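Local coordinates for protein glutathione S-transferase (PDB 6GZF) that probably transfers glutathione as a Xi-class glutathione transferase, the class of glutathionyl-hydroquinone reductases, in a haloalkaliphilic archaeon, at residues D185-E189 / P190-G194; T202-E205 / P206-E209; A219-D222 / D223-A226; N261-Y264 / I265-D269; L271-Y274 / L275-L278. One frame throughout, in Å; residues are numbered along the deposited sequence.

All five contacts are local, and they follow one another along the helical C-terminal domain of the glutathione transferase fold. Interaction 1 lies in the last turns of helix 177-192. Interactions 2 and 3 sit at the two ends of helix 204-224, their centres about 26 Å apart. Interaction 4 turns the loop ahead of helix 271-279, and interaction 5 lies within that helix. Interactions 3, 4 and 5 form a cluster with centres about 12 to 13 Å apart and touch one another, while Ile187 ties interaction 1 to Trp221 of interaction 3. Interactions 2 and 4 both reach the second subunit, so local turns contribute to the dimer interface.

Interaction 1 (D185-E189 / P190-G194); sequences DNIYE and PINNG
Asn193 reaches back over Tyr188 in the last turns of helix 177-192. Its CB packs 3.6 Å from Tyr188 O, and CG stays near the same carbonyl. At the tip, ND2 lies over one face of the phenol ring, 3.2 Å from Tyr188 CZ. Amide and ring planes stand 71° apart, so the two groups do not stack flat. OD1 has its partner beyond the turn, a hydrogen bond from the backbone N of Met1 in the N-terminal histidine tag. The Tyr188 ring arrives there with CG trans to the backbone N (chi1 -179°), and it also touches Trp66 of helix 65-77.

In the backbone, the helix widens into a pi-type turn. Pro190 brings no N-H for the preceding turn, and its CD sits 3.1 Å from Asn186 O. Ile187 O takes two donors: Asn192 N comes nearly straight along the C=O axis at 3.0 Å, whereas Ile191 N meets it from above the carbonyl plane at 3.2 Å. Asn193 N then binds Tyr188 O at 2.9 Å, again five residues on. The shifted bonding is consistent with the missing proline N-H, and places the polar Asn193 amide at the aromatic face, near the predicted catalytic Tyr196; contact with the tag may influence how that amide is placed.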
loop_
_atom_site.group_PDB
_atom_site.type_symbol
_atom_site.label_atom_id
_atom_site.label_comp_id
_atom_site.label_asym_id
_atom_site.label_seq_id
_atom_site.Cartn_x
_atom_site.Cartn_y
_atom_site.Cartn_z
ATOM N N ASP A 185 -0.257 -27.061 -6.521
ATOM C CA ASP A 185 -1.098 -27.272 -5.350
ATOM C C ASP A 185 -0.566 -26.520 -4.132
ATOM O O ASP A 185 -1.340 -25.987 -3.337
ATOM C CB ASP A 185 -1.210 -28.766 -5.037
ATOM C CG ASP A 185 -2.434 -29.097 -4.205
ATOM O OD1 ASP A 185 -3.491 -29.399 -4.800
ATOM O OD2 ASP A 185 -2.340 -29.055 -2.959
ATOM N N ASN A 186 0.756 -26.474 -3.992
ATOM C CA ASN A 186 1.377 -25.841 -2.834
ATOM C C ASN A 186 1.184 -24.328 -2.847
ATOM O O ASN A 186 0.589 -23.771 -1.928
ATOM C CB ASN A 186 2.870 -26.185 -2.773
ATOM C CG ASN A 186 3.532 -25.731 -1.474
ATOM O OD1 ASN A 186 2.974 -24.938 -0.713
ATOM N ND2 ASN A 186 4.737 -26.232 -1.224
ATOM N N ILE A 187 1.677 -23.670 -3.893
ATOM C CA ILE A 187 1.638 -22.211 -3.981
ATOM C C ILE A 187 0.221 -21.648 -4.062
ATOM O O ILE A 187 0.021 -20.434 -3.997
ATOM C CB ILE A 187 2.418 -21.703 -5.210
ATOM C CG1 ILE A 187 1.624 -21.970 -6.492
ATOM C CG2 ILE A 187 3.795 -22.342 -5.277
ATOM C CD1 ILE A 187 1.866 -20.950 -7.587
ATOM N N TYR A 188 -0.757 -22.536 -4.209
ATOM C CA TYR A 188 -2.140 -22.137 -4.433
ATOM C C TYR A 188 -2.726 -21.299 -3.298
ATOM O O TYR A 188 -3.304 -20.240 -3.538
ATOM C CB TYR A 188 -3.008 -23.375 -4.656
ATOM C CG TYR A 188 -4.459 -23.054 -4.910
ATOM C CD1 TYR A 188 -4.858 -22.466 -6.102
ATOM C CD2 TYR A 188 -5.431 -23.341 -3.962
ATOM C CE1 TYR A 188 -6.180 -22.170 -6.342
ATOM C CE2 TYR A 188 -6.758 -23.049 -4.193
ATOM C CZ TYR A 188 -7.127 -22.463 -5.386
ATOM O OH TYR A 188 -8.445 -22.167 -5.633
ATOM N N GLU A 189 -2.578 -21.772 -2.065
ATOM C CA GLU A 189 -3.174 -21.086 -0.920
ATOM C C GLU A 189 -2.332 -19.915 -0.383
ATOM O O GLU A 189 -2.863 -18.819 -0.202
ATOM C CB GLU A 189 -3.459 -22.084 0.208
ATOM C CG GLU A 189 -4.684 -21.737 1.039
ATOM C CD GLU A 189 -4.745 -22.507 2.344
ATOM O OE1 GLU A 189 -4.571 -23.744 2.318
ATOM O OE2 GLU A 189 -4.969 -21.872 3.397
ATOM N N PRO A 190 -1.025 -20.127 -0.124
ATOM C CA PRO A 190 -0.291 -19.003 0.471
ATOM C C PRO A 190 0.036 -17.874 -0.507
ATOM O O PRO A 190 0.228 -16.742 -0.065
ATOM C CB PRO A 190 0.998 -19.660 0.971
ATOM C CG PRO A 190 1.200 -20.805 0.056
ATOM C CD PRO A 190 -0.175 -21.327 -0.231
ATOM N N ILE A 191 0.097 -18.168 -1.802
ATOM C CA ILE A 191 0.525 -17.168 -2.776
ATOM C C ILE A 191 -0.594 -16.724 -3.718
ATOM O O ILE A 191 -0.907 -15.536 -3.790
ATOM C CB ILE A 191 1.710 -17.681 -3.615
ATOM C CG1 ILE A 191 2.945 -17.862 -2.728
ATOM C CG2 ILE A 191 2.020 -16.719 -4.747
ATOM C CD1 ILE A 191 4.089 -18.578 -3.410
ATOM N N ASN A 192 -1.190 -17.670 -4.439
ATOM C CA ASN A 192 -2.243 -17.343 -5.399
ATOM C C ASN A 192 -3.488 -16.757 -4.734
ATOM O O ASN A 192 -3.992 -15.716 -5.156
ATOM C CB ASN A 192 -2.624 -18.579 -6.217
ATOM C CG ASN A 192 -1.519 -19.017 -7.159
ATOM O OD1 ASN A 192 -0.649 -18.226 -7.526
ATOM N ND2 ASN A 192 -1.553 -20.282 -7.562
ATOM N N ASN A 193 -3.979 -17.427 -3.697
ATOM C CA ASN A 193 -5.143 -16.947 -2.960
ATOM C C ASN A 193 -4.757 -16.088 -1.762
ATOM O O ASN A 193 -5.576 -15.329 -1.243
ATOM C CB ASN A 193 -6.002 -18.123 -2.491
ATOM C CG ASN A 193 -7.017 -18.555 -3.529
ATOM O OD1 ASN A 193 -7.516 -17.740 -4.303
ATOM N ND2 ASN A 193 -7.335 -19.845 -3.544
ATOM N N GLY A 194 -3.505 -16.211 -1.333
ATOM C CA GLY A 194 -3.025 -15.526 -0.146
ATOM C C GLY A 194 -3.125 -14.015 -0.202
ATOM O O GLY A 194 -3.481 -13.374 0.787
#

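Interaction 2 (T202-E205 / P206-E209); sequences TEQE and PYDE
Gln204 NE2 donates to Asp208 OD1 at 2.7 Å, closing an i to i+4 side-chain link on the first turns of helix 204-224, just after the N-cap residue Glu203. The glutamine bends at chi2 (60°), which turns its amide forward over the next turn, toward Asp208. OD1 is met on its syn side, with NE2 27° out of the carboxylate plane, while OD1 itself lies close to the plane of the amide. Gln204 OE1 accepts from Val310 N of the second subunit. The Tyr207 ring stands next to this amide, its CD2 3.6 Å from Gln204 NE2, and its OH hydrogen-bonds to Met259 O and to Arg312 N of the second subunit.

In the backbone, Asp208 N binds Gln204 O at 2.9 Å and Glu209 N binds Glu205 O at 3.2 Å. The bond one residue earlier, Tyr207 N to Glu203 O, is weak at 3.5 Å. Carboxylates of Glu205 and Asp208 this near a helix N-terminus would probably be favoured by its dipole. Pro206 lacks an N-H, which costs nothing in a first helical turn, and lays its ring obliquely across the root of Glu203, with CD 3.6 Å from Glu203 CB.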
loop_
_atom_site.group_PDB
_atom_site.type_symbol
_atom_site.label_atom_id
_atom_site.label_comp_id
_atom_site.label_asym_id
_atom_site.label_seq_id
_atom_site.Cartn_x
_atom_site.Cartn_y
_atom_site.Cartn_z
ATOM N N THR A 202 -10.872 -8.724 6.873
ATOM C CA THR A 202 -11.744 -7.831 7.624
ATOM C C THR A 202 -11.352 -7.775 9.098
ATOM O O THR A 202 -11.785 -6.886 9.831
ATOM C CB THR A 202 -13.221 -8.257 7.501
ATOM O OG1 THR A 202 -14.072 -7.171 7.890
ATOM C CG2 THR A 202 -13.510 -9.474 8.369
ATOM N N GLU A 203 -10.532 -8.730 9.523
ATOM C CA GLU A 203 -10.026 -8.758 10.890
ATOM C C GLU A 203 -8.502 -8.837 10.876
ATOM O O GLU A 203 -7.905 -9.203 9.865
ATOM C CB GLU A 203 -10.621 -9.935 11.666
ATOM C CG GLU A 203 -12.136 -9.897 11.792
ATOM C CD GLU A 203 -12.708 -11.185 12.353
ATOM O OE1 GLU A 203 -12.258 -12.270 11.930
ATOM O OE2 GLU A 203 -13.607 -11.112 13.218
ATOM N N GLN A 204 -7.876 -8.492 11.996
ATOM C CA GLN A 204 -6.420 -8.399 12.054
ATOM C C GLN A 204 -5.734 -9.761 11.979
ATOM O O GLN A 204 -4.801 -9.947 11.197
ATOM C CB GLN A 204 -5.984 -7.675 13.329
ATOM C CG GLN A 204 -4.495 -7.374 13.377
ATOM C CD GLN A 204 -4.046 -6.480 12.236
ATOM O OE1 GLN A 204 -4.675 -5.463 11.943
ATOM N NE2 GLN A 204 -2.954 -6.861 11.582
ATOM N N GLU A 205 -6.197 -10.707 12.792
ATOM C CA GLU A 205 -5.588 -12.036 12.850
ATOM C C GLU A 205 -5.597 -12.783 11.503
ATOM O O GLU A 205 -4.588 -13.382 11.143
ATOM C CB GLU A 205 -6.269 -12.889 13.929
ATOM C CG GLU A 205 -6.548 -12.146 15.227
ATOM C CD GLU A 205 -6.077 -12.909 16.449
ATOM O OE1 GLU A 205 -6.935 -13.396 17.216
ATOM O OE2 GLU A 205 -4.847 -13.019 16.642
ATOM N N PRO A 206 -6.721 -12.761 10.756
ATOM C CA PRO A 206 -6.658 -13.389 9.427
ATOM C C PRO A 206 -5.645 -12.726 8.495
ATOM O O PRO A 206 -4.953 -13.428 7.759
ATOM C CB PRO A 206 -8.079 -13.210 8.888
ATOM C CG PRO A 206 -8.923 -13.119 10.103
ATOM C CD PRO A 206 -8.101 -12.378 11.104
ATOM N N TYR A 207 -5.565 -11.398 8.527
ATOM C CA TYR A 207 -4.590 -10.670 7.721
ATOM C C TYR A 207 -3.166 -11.072 8.087
ATOM O O TYR A 207 -2.335 -11.308 7.211
ATOM C CB TYR A 207 -4.767 -9.157 7.893
ATOM C CG TYR A 207 -3.630 -8.332 7.325
ATOM C CD1 TYR A 207 -3.628 -7.942 5.992
ATOM C CD2 TYR A 207 -2.565 -7.933 8.125
ATOM C CE1 TYR A 207 -2.593 -7.187 5.469
ATOM C CE2 TYR A 207 -1.527 -7.180 7.610
ATOM C CZ TYR A 207 -1.547 -6.809 6.284
ATOM O OH TYR A 207 -0.514 -6.058 5.771
ATOM N N ASP A 208 -2.896 -11.140 9.387
ATOM C CA ASP A 208 -1.567 -11.475 9.889
ATOM C C ASP A 208 -1.088 -12.827 9.371
ATOM O O ASP A 208 0.055 -12.963 8.937
ATOM C CB ASP A 208 -1.561 -11.471 11.421
ATOM C CG ASP A 208 -1.812 -10.092 12.000
ATOM O OD1 ASP A 208 -1.527 -9.093 11.307
ATOM O OD2 ASP A 208 -2.296 -10.007 13.149
ATOM N N GLU A 209 -1.967 -13.822 9.417
ATOM C CA GLU A 209 -1.640 -15.157 8.928
ATOM C C GLU A 209 -1.438 -15.163 7.417
ATOM O O GLU A 209 -0.508 -15.791 6.909
ATOM C CB GLU A 209 -2.737 -16.153 9.307
ATOM C CG GLU A 209 -2.836 -16.439 10.794
ATOM C CD GLU A 209 -4.031 -17.307 11.136
ATOM O OE1 GLU A 209 -4.451 -18.107 10.272
ATOM O OE2 GLU A 209 -4.553 -17.190 12.265
#

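Interaction 3 (A219-D222 / D223-A226); sequences AHWD and DVLA
Val224 packs its two methyls against two neighbouring aromatic side chains, His220 and Trp221, in the last turn of helix 204-224, part of the C-terminal glutathione transferase domain. The CG2 methyl lies over the imidazole face of His220 in a CH-pi contact, 4.0 Å from the ring centroid and 30° off the normal. The nearest ring atom is CE1. Trp221 behaves differently: it runs alongside Val224, pointing the same way, with CE3 4.0 Å from Val224 CB and similarly close to CG1. His220 CD2 in turn rests over the centre of the indole face, so the imidazole touches both the indole face and the valine methyl.

The chi1 of His220 (163°) puts the ring beside its own carbonyl carbon, on the side of Val224. Backbone bonds hold the turn: Val224 N to His220 O at 3.1 Å and Leu225 N to Trp221 O at 3.0 Å, after which Leu225 leaves helical geometry. The Asp222 and Asp223 carboxylates come near each other, their planes 54° apart. Like charges there are probably eased because Asp222 OD1 accepts the N-H groups of Asn270 and of Leu271, the first residue of helix 271-279. Asp222 OD2 lies 4.1 Å from Asp223 OD1.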
loop_
_atom_site.group_PDB
_atom_site.type_symbol
_atom_site.label_atom_id
_atom_site.label_comp_id
_atom_site.label_asym_id
_atom_site.label_seq_id
_atom_site.Cartn_x
_atom_site.Cartn_y
_atom_site.Cartn_z
ATOM N N ALA A 219 9.685 -16.635 0.282
ATOM C CA ALA A 219 11.075 -16.792 0.694
ATOM C C ALA A 219 11.569 -18.208 0.417
ATOM O O ALA A 219 12.741 -18.414 0.098
ATOM C CB ALA A 219 11.234 -16.451 2.166
ATOM N N HIS A 220 10.671 -19.179 0.542
ATOM C CA HIS A 220 11.014 -20.575 0.292
ATOM C C HIS A 220 11.375 -20.796 -1.170
ATOM O O HIS A 220 12.442 -21.325 -1.482
ATOM C CB HIS A 220 9.857 -21.496 0.687
ATOM C CG HIS A 220 9.957 -22.872 0.106
ATOM N ND1 HIS A 220 11.061 -23.678 0.285
ATOM C CD2 HIS A 220 9.092 -23.582 -0.657
ATOM C CE1 HIS A 220 10.870 -24.826 -0.341
ATOM N NE2 HIS A 220 9.684 -24.794 -0.920
ATOM N N TRP A 221 10.485 -20.381 -2.065
ATOM C CA TRP A 221 10.696 -20.569 -3.495
ATOM C C TRP A 221 11.817 -19.680 -4.021
ATOM O O TRP A 221 12.357 -19.925 -5.098
ATOM C CB TRP A 221 9.404 -20.304 -4.269
ATOM C CG TRP A 221 8.346 -21.335 -4.015
ATOM C CD1 TRP A 221 7.165 -21.153 -3.358
ATOM C CD2 TRP A 221 8.383 -22.713 -4.403
ATOM N NE1 TRP A 221 6.460 -22.332 -3.317
ATOM C CE2 TRP A 221 7.185 -23.305 -3.951
ATOM C CE3 TRP A 221 9.309 -23.504 -5.089
ATOM C CZ2 TRP A 221 6.892 -24.650 -4.165
ATOM C CZ3 TRP A 221 9.016 -24.839 -5.300
ATOM C CH2 TRP A 221 7.817 -25.398 -4.839
ATOM N N ASP A 222 12.167 -18.649 -3.259
ATOM C CA ASP A 222 13.281 -17.786 -3.629
ATOM C C ASP A 222 14.599 -18.529 -3.451
ATOM O O ASP A 222 15.515 -18.390 -4.263
ATOM C CB ASP A 222 13.275 -16.501 -2.800
ATOM C CG ASP A 222 14.344 -15.518 -3.240
ATOM O OD1 ASP A 222 14.200 -14.934 -4.336
ATOM O OD2 ASP A 222 15.327 -15.332 -2.493
ATOM N N ASP A 223 14.688 -19.321 -2.387
ATOM C CA ASP A 223 15.874 -20.131 -2.136
ATOM C C ASP A 223 15.947 -21.300 -3.112
ATOM O O ASP A 223 17.032 -21.721 -3.512
ATOM C CB ASP A 223 15.883 -20.649 -0.696
ATOM C CG ASP A 223 16.012 -19.536 0.325
ATOM O OD1 ASP A 223 16.465 -18.432 -0.050
ATOM O OD2 ASP A 223 15.668 -19.765 1.502
ATOM N N VAL A 224 14.784 -21.818 -3.489
ATOM C CA VAL A 224 14.702 -22.933 -4.423
ATOM C C VAL A 224 15.160 -22.499 -5.813
ATOM O O VAL A 224 15.853 -23.240 -6.512
ATOM C CB VAL A 224 13.266 -23.501 -4.499
ATOM C CG1 VAL A 224 13.147 -24.533 -5.611
ATOM C CG2 VAL A 224 12.863 -24.103 -3.161
ATOM N N LEU A 225 14.788 -21.282 -6.196
ATOM C CA LEU A 225 15.097 -20.764 -7.525
ATOM C C LEU A 225 16.502 -20.175 -7.616
ATOM O O LEU A 225 16.817 -19.451 -8.559
ATOM C CB LEU A 225 14.068 -19.708 -7.932
ATOM C CG LEU A 225 12.676 -20.233 -8.287
ATOM C CD1 LEU A 225 11.755 -19.094 -8.690
ATOM C CD2 LEU A 225 12.768 -21.270 -9.393
ATOM N N ALA A 226 17.342 -20.488 -6.637
ATOM C CA ALA A 226 18.713 -19.996 -6.632
ATOM C C ALA A 226 19.636 -20.937 -7.398
ATOM O O ALA A 226 20.692 -20.525 -7.883
ATOM C CB ALA A 226 19.205 -19.818 -5.204
#

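Interaction 4 (N261-Y264 / I265-D269); sequences NVQY and IREFD
From Tyr264 to Glu267 the chain makes one helix-like turn without regular helix bonding, held by a weak Glu267 N to Tyr264 O bond of 3.2 Å. Glu267 closes it from the other end: OE1 accepts Tyr264 N at 3.2 Å through its anti lone pair. Gln263, extended from CB outward with CG turned away from the backbone N (chi1 -170°), passes CG close by that same oxygen. Its NE2 ends over the centre of the Phe268 ring, 3.2 Å above the plane, with amide and ring 38° apart. Arg266 lies beside the Tyr264 ring, NE 3.6 Å from CD2 and the guanidinium 73° from the ring plane. Both charges have partners in the dimer: Arg266 NH2 pairs with Glu267 of the second subunit, and Glu267 OE1 with Arg266 of that subunit. Asp251 of helix 250-254 accepts the N-H groups of Ile265 and Arg266, and the loop leads directly into helix 271-279.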
loop_
_atom_site.group_PDB
_atom_site.type_symbol
_atom_site.label_atom_id
_atom_site.label_comp_id
_atom_site.label_asym_id
_atom_site.label_seq_id
_atom_site.Cartn_x
_atom_site.Cartn_y
_atom_site.Cartn_z
ATOM N N ASN A 261 2.830 -5.634 2.151
ATOM C CA ASN A 261 3.965 -4.723 2.043
ATOM C C ASN A 261 5.187 -5.078 2.887
ATOM O O ASN A 261 5.846 -4.191 3.430
ATOM C CB ASN A 261 3.508 -3.309 2.407
ATOM C CG ASN A 261 3.053 -3.195 3.851
ATOM O OD1 ASN A 261 2.725 -4.194 4.492
ATOM N ND2 ASN A 261 3.036 -1.972 4.370
ATOM N N VAL A 262 5.502 -6.364 2.995
ATOM C CA VAL A 262 6.709 -6.772 3.703
ATOM C C VAL A 262 7.937 -6.519 2.834
ATOM O O VAL A 262 8.941 -5.982 3.301
ATOM C CB VAL A 262 6.662 -8.255 4.115
ATOM C CG1 VAL A 262 7.989 -8.682 4.724
ATOM C CG2 VAL A 262 5.521 -8.495 5.092
ATOM N N GLN A 263 7.847 -6.895 1.564
ATOM C CA GLN A 263 8.964 -6.727 0.644
ATOM C C GLN A 263 8.505 -6.711 -0.811
ATOM O O GLN A 263 7.571 -7.421 -1.185
ATOM C CB GLN A 263 9.995 -7.841 0.852
ATOM C CG GLN A 263 11.303 -7.628 0.108
ATOM C CD GLN A 263 12.270 -8.783 0.277
ATOM O OE1 GLN A 263 12.667 -9.118 1.392
ATOM N NE2 GLN A 263 12.657 -9.397 -0.835
ATOM N N TYR A 264 9.159 -5.885 -1.621
ATOM C CA TYR A 264 8.967 -5.911 -3.065
ATOM C C TYR A 264 9.390 -7.267 -3.616
ATOM O O TYR A 264 10.294 -7.905 -3.079
ATOM C CB TYR A 264 9.777 -4.804 -3.747
ATOM C CG TYR A 264 9.078 -3.468 -3.870
ATOM C CD1 TYR A 264 7.737 -3.389 -4.223
ATOM C CD2 TYR A 264 9.770 -2.283 -3.650
ATOM C CE1 TYR A 264 7.102 -2.166 -4.343
ATOM C CE2 TYR A 264 9.143 -1.057 -3.767
ATOM C CZ TYR A 264 7.810 -1.003 -4.115
ATOM O OH TYR A 264 7.187 0.219 -4.232
ATOM N N ILE A 265 8.735 -7.709 -4.684
ATOM C CA ILE A 265 9.189 -8.896 -5.397
ATOM C C ILE A 265 10.543 -8.595 -6.029
ATOM O O ILE A 265 11.423 -9.457 -6.094
ATOM C CB ILE A 265 8.177 -9.340 -6.472
ATOM C CG1 ILE A 265 6.934 -9.934 -5.812
ATOM C CG2 ILE A 265 8.794 -10.365 -7.411
ATOM C CD1 ILE A 265 7.209 -11.185 -5.004
ATOM N N ARG A 266 10.718 -7.348 -6.459
ATOM C CA ARG A 266 11.956 -6.923 -7.103
ATOM C C ARG A 266 13.126 -6.861 -6.121
ATOM O O ARG A 266 14.277 -6.720 -6.531
ATOM C CB ARG A 266 11.770 -5.560 -7.776
ATOM C CG ARG A 266 11.799 -4.375 -6.824
ATOM C CD ARG A 266 11.768 -3.061 -7.589
ATOM N NE ARG A 266 11.723 -1.903 -6.701
ATOM C CZ ARG A 266 11.608 -0.647 -7.120
ATOM N NH1 ARG A 266 11.528 -0.384 -8.417
ATOM N NH2 ARG A 266 11.574 0.347 -6.243
ATOM N N GLU A 267 12.830 -6.967 -4.829
ATOM C CA GLU A 267 13.872 -6.957 -3.809
ATOM C C GLU A 267 14.412 -8.359 -3.538
ATOM O O GLU A 267 15.475 -8.515 -2.937
ATOM C CB GLU A 267 13.350 -6.336 -2.512
ATOM C CG GLU A 267 13.251 -4.821 -2.546
ATOM C CD GLU A 267 12.957 -4.224 -1.183
ATOM O OE1 GLU A 267 11.855 -4.472 -0.649
ATOM O OE2 GLU A 267 13.829 -3.508 -0.647
ATOM N N PHE A 268 13.679 -9.376 -3.982
ATOM C CA PHE A 268 14.139 -10.756 -3.856
ATOM C C PHE A 268 15.303 -11.027 -4.804
ATOM O O PHE A 268 15.295 -10.591 -5.955
ATOM C CB PHE A 268 12.997 -11.738 -4.126
ATOM C CG PHE A 268 12.045 -11.897 -2.974
ATOM C CD1 PHE A 268 12.311 -12.805 -1.962
ATOM C CD2 PHE A 268 10.883 -11.145 -2.905
ATOM C CE1 PHE A 268 11.440 -12.958 -0.901
ATOM C CE2 PHE A 268 10.008 -11.294 -1.844
ATOM C CZ PHE A 268 10.286 -12.201 -0.842
ATOM N N ASP A 269 16.302 -11.753 -4.309
ATOM C CA ASP A 269 17.508 -12.038 -5.079
ATOM C C ASP A 269 17.234 -12.861 -6.334
ATOM O O ASP A 269 17.876 -12.661 -7.366
ATOM C CB ASP A 269 18.535 -12.771 -4.210
ATOM C CG ASP A 269 19.038 -11.924 -3.058
ATOM O OD1 ASP A 269 19.111 -10.687 -3.212
ATOM O OD2 ASP A 269 19.365 -12.498 -1.997
#

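Interaction 5 (L271-Y274 / L275-L278); sequences LWPY and LRDL
Trp272 has a trans chi1 (175°), and Arg276, one turn on, bends at chi3 (-76°); together these turns lay the arginine across the indole at about a right angle. Arg276 CG sits over the six-membered ring in a CH-pi contact, 3.9 Å from its centroid. Further out, CZ lies 4.2 Å from the centroid of the five-membered ring, a cation-pi contact in which NE comes closest to the ring. The guanidinium is tilted 52° from the indole rather than laid flat on it. Pro273 CA lies over one face of the guanidinium, and Arg276 NH2 is 3.3 Å from Pro273 CG. Arg276 NH1 binds Ala320 O.

At the rim of the indole, in its plane, Leu275 CD2 touches Trp272 CZ3 at 3.6 Å. On a different side of the helix, Leu278 covers one face of the Tyr274 ring, its CG 4.3 Å from the centroid and CD1 3.5 Å from CE2. Tyr274 OH is hydrogen-bonded to Asp240, which anchors the far end of that ring. The backbone is regular, with Arg276 N to Trp272 O at 3.0 Å. Leu275 and Leu278 pack on Phe244 of helix 238-247, and Tyr274 lies against Leu225 just beyond helix 204-224, so helix 271-279 packs against helix 238-247 and against the end of helix 204-224.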
loop_
_atom_site.group_PDB
_atom_site.type_symbol
_atom_site.label_atom_id
_atom_site.label_comp_id
_atom_site.label_asym_id
_atom_site.label_seq_id
_atom_site.Cartn_x
_atom_site.Cartn_y
_atom_site.Cartn_z
ATOM N N LEU A 271 13.695 -14.247 -7.250
ATOM C CA LEU A 271 12.341 -14.182 -7.796
ATOM C C LEU A 271 12.196 -13.085 -8.848
ATOM O O LEU A 271 11.462 -13.243 -9.823
ATOM C CB LEU A 271 11.319 -13.965 -6.678
ATOM C CG LEU A 271 11.092 -15.129 -5.713
ATOM C CD1 LEU A 271 10.129 -14.725 -4.606
ATOM C CD2 LEU A 271 10.572 -16.347 -6.459
ATOM N N TRP A 272 12.894 -11.974 -8.642
ATOM C CA TRP A 272 12.830 -10.847 -9.569
ATOM C C TRP A 272 13.506 -11.129 -10.919
ATOM O O TRP A 272 12.943 -10.794 -11.960
ATOM C CB TRP A 272 13.433 -9.595 -8.919
ATOM C CG TRP A 272 13.540 -8.393 -9.828
ATOM C CD1 TRP A 272 14.632 -7.589 -9.985
ATOM C CD2 TRP A 272 12.522 -7.856 -10.688
ATOM N NE1 TRP A 272 14.362 -6.591 -10.888
ATOM C CE2 TRP A 272 13.075 -6.732 -11.335
ATOM C CE3 TRP A 272 11.201 -8.217 -10.977
ATOM C CZ2 TRP A 272 12.355 -5.969 -12.252
ATOM C CZ3 TRP A 272 10.489 -7.456 -11.888
ATOM C CH2 TRP A 272 11.068 -6.345 -12.513
ATOM N N PRO A 273 14.712 -11.736 -10.920
ATOM C CA PRO A 273 15.241 -12.124 -12.234
ATOM C C PRO A 273 14.409 -13.238 -12.865
ATOM O O PRO A 273 14.326 -13.338 -14.088
ATOM C CB PRO A 273 16.659 -12.611 -11.919
ATOM C CG PRO A 273 16.992 -12.012 -10.594
ATOM C CD PRO A 273 15.701 -11.962 -9.850
ATOM N N TYR A 274 13.806 -14.066 -12.018
ATOM C CA TYR A 274 12.909 -15.126 -12.460
ATOM C C TYR A 274 11.693 -14.541 -13.171
ATOM O O TYR A 274 11.285 -15.028 -14.224
ATOM C CB TYR A 274 12.480 -15.977 -11.261
ATOM C CG TYR A 274 11.371 -16.968 -11.525
ATOM C CD1 TYR A 274 11.628 -18.182 -12.149
ATOM C CD2 TYR A 274 10.068 -16.704 -11.117
ATOM C CE1 TYR A 274 10.617 -19.096 -12.378
ATOM C CE2 TYR A 274 9.053 -17.611 -11.341
ATOM C CZ TYR A 274 9.331 -18.804 -11.972
ATOM O OH TYR A 274 8.319 -19.708 -12.197
ATOM N N LEU A 275 11.128 -13.489 -12.588
ATOM C CA LEU A 275 9.977 -12.806 -13.168
ATOM C C LEU A 275 10.349 -12.125 -14.482
ATOM O O LEU A 275 9.563 -12.112 -15.430
ATOM C CB LEU A 275 9.412 -11.784 -12.180
ATOM C CG LEU A 275 8.250 -10.911 -12.659
ATOM C CD1 LEU A 275 7.066 -11.769 -13.068
ATOM C CD2 LEU A 275 7.849 -9.922 -11.577
ATOM N N ARG A 276 11.550 -11.556 -14.532
ATOM C CA ARG A 276 12.052 -10.948 -15.757
ATOM C C ARG A 276 12.319 -12.015 -16.813
ATOM O O ARG A 276 12.134 -11.780 -18.006
ATOM C CB ARG A 276 13.323 -10.139 -15.483
ATOM C CG ARG A 276 13.061 -8.735 -14.962
ATOM C CD ARG A 276 14.355 -7.970 -14.719
ATOM N NE ARG A 276 15.038 -8.409 -13.505
ATOM C CZ ARG A 276 16.317 -8.769 -13.454
ATOM N NH1 ARG A 276 17.061 -8.747 -14.552
ATOM N NH2 ARG A 276 16.853 -9.151 -12.302
ATOM N N ASP A 277 12.746 -13.191 -16.367
ATOM C CA ASP A 277 13.021 -14.299 -17.275
ATOM C C ASP A 277 11.732 -14.821 -17.906
ATOM O O ASP A 277 11.729 -15.264 -19.054
ATOM C CB ASP A 277 13.747 -15.425 -16.539
ATOM C CG ASP A 277 14.319 -16.466 -17.482
ATOM O OD1 ASP A 277 14.405 -16.189 -18.697
ATOM O OD2 ASP A 277 14.688 -17.562 -17.006
ATOM N N LEU A 278 10.638 -14.758 -17.152
ATOM C CA LEU A 278 9.342 -15.214 -17.648
ATOM C C LEU A 278 8.692 -14.175 -18.554
ATOM O O LEU A 278 8.149 -14.508 -19.606
ATOM C CB LEU A 278 8.404 -15.543 -16.487
ATOM C CG LEU A 278 8.841 -16.655 -15.534
ATOM C CD1 LEU A 278 7.754 -16.928 -14.509
ATOM C CD2 LEU A 278 9.186 -17.913 -16.305
#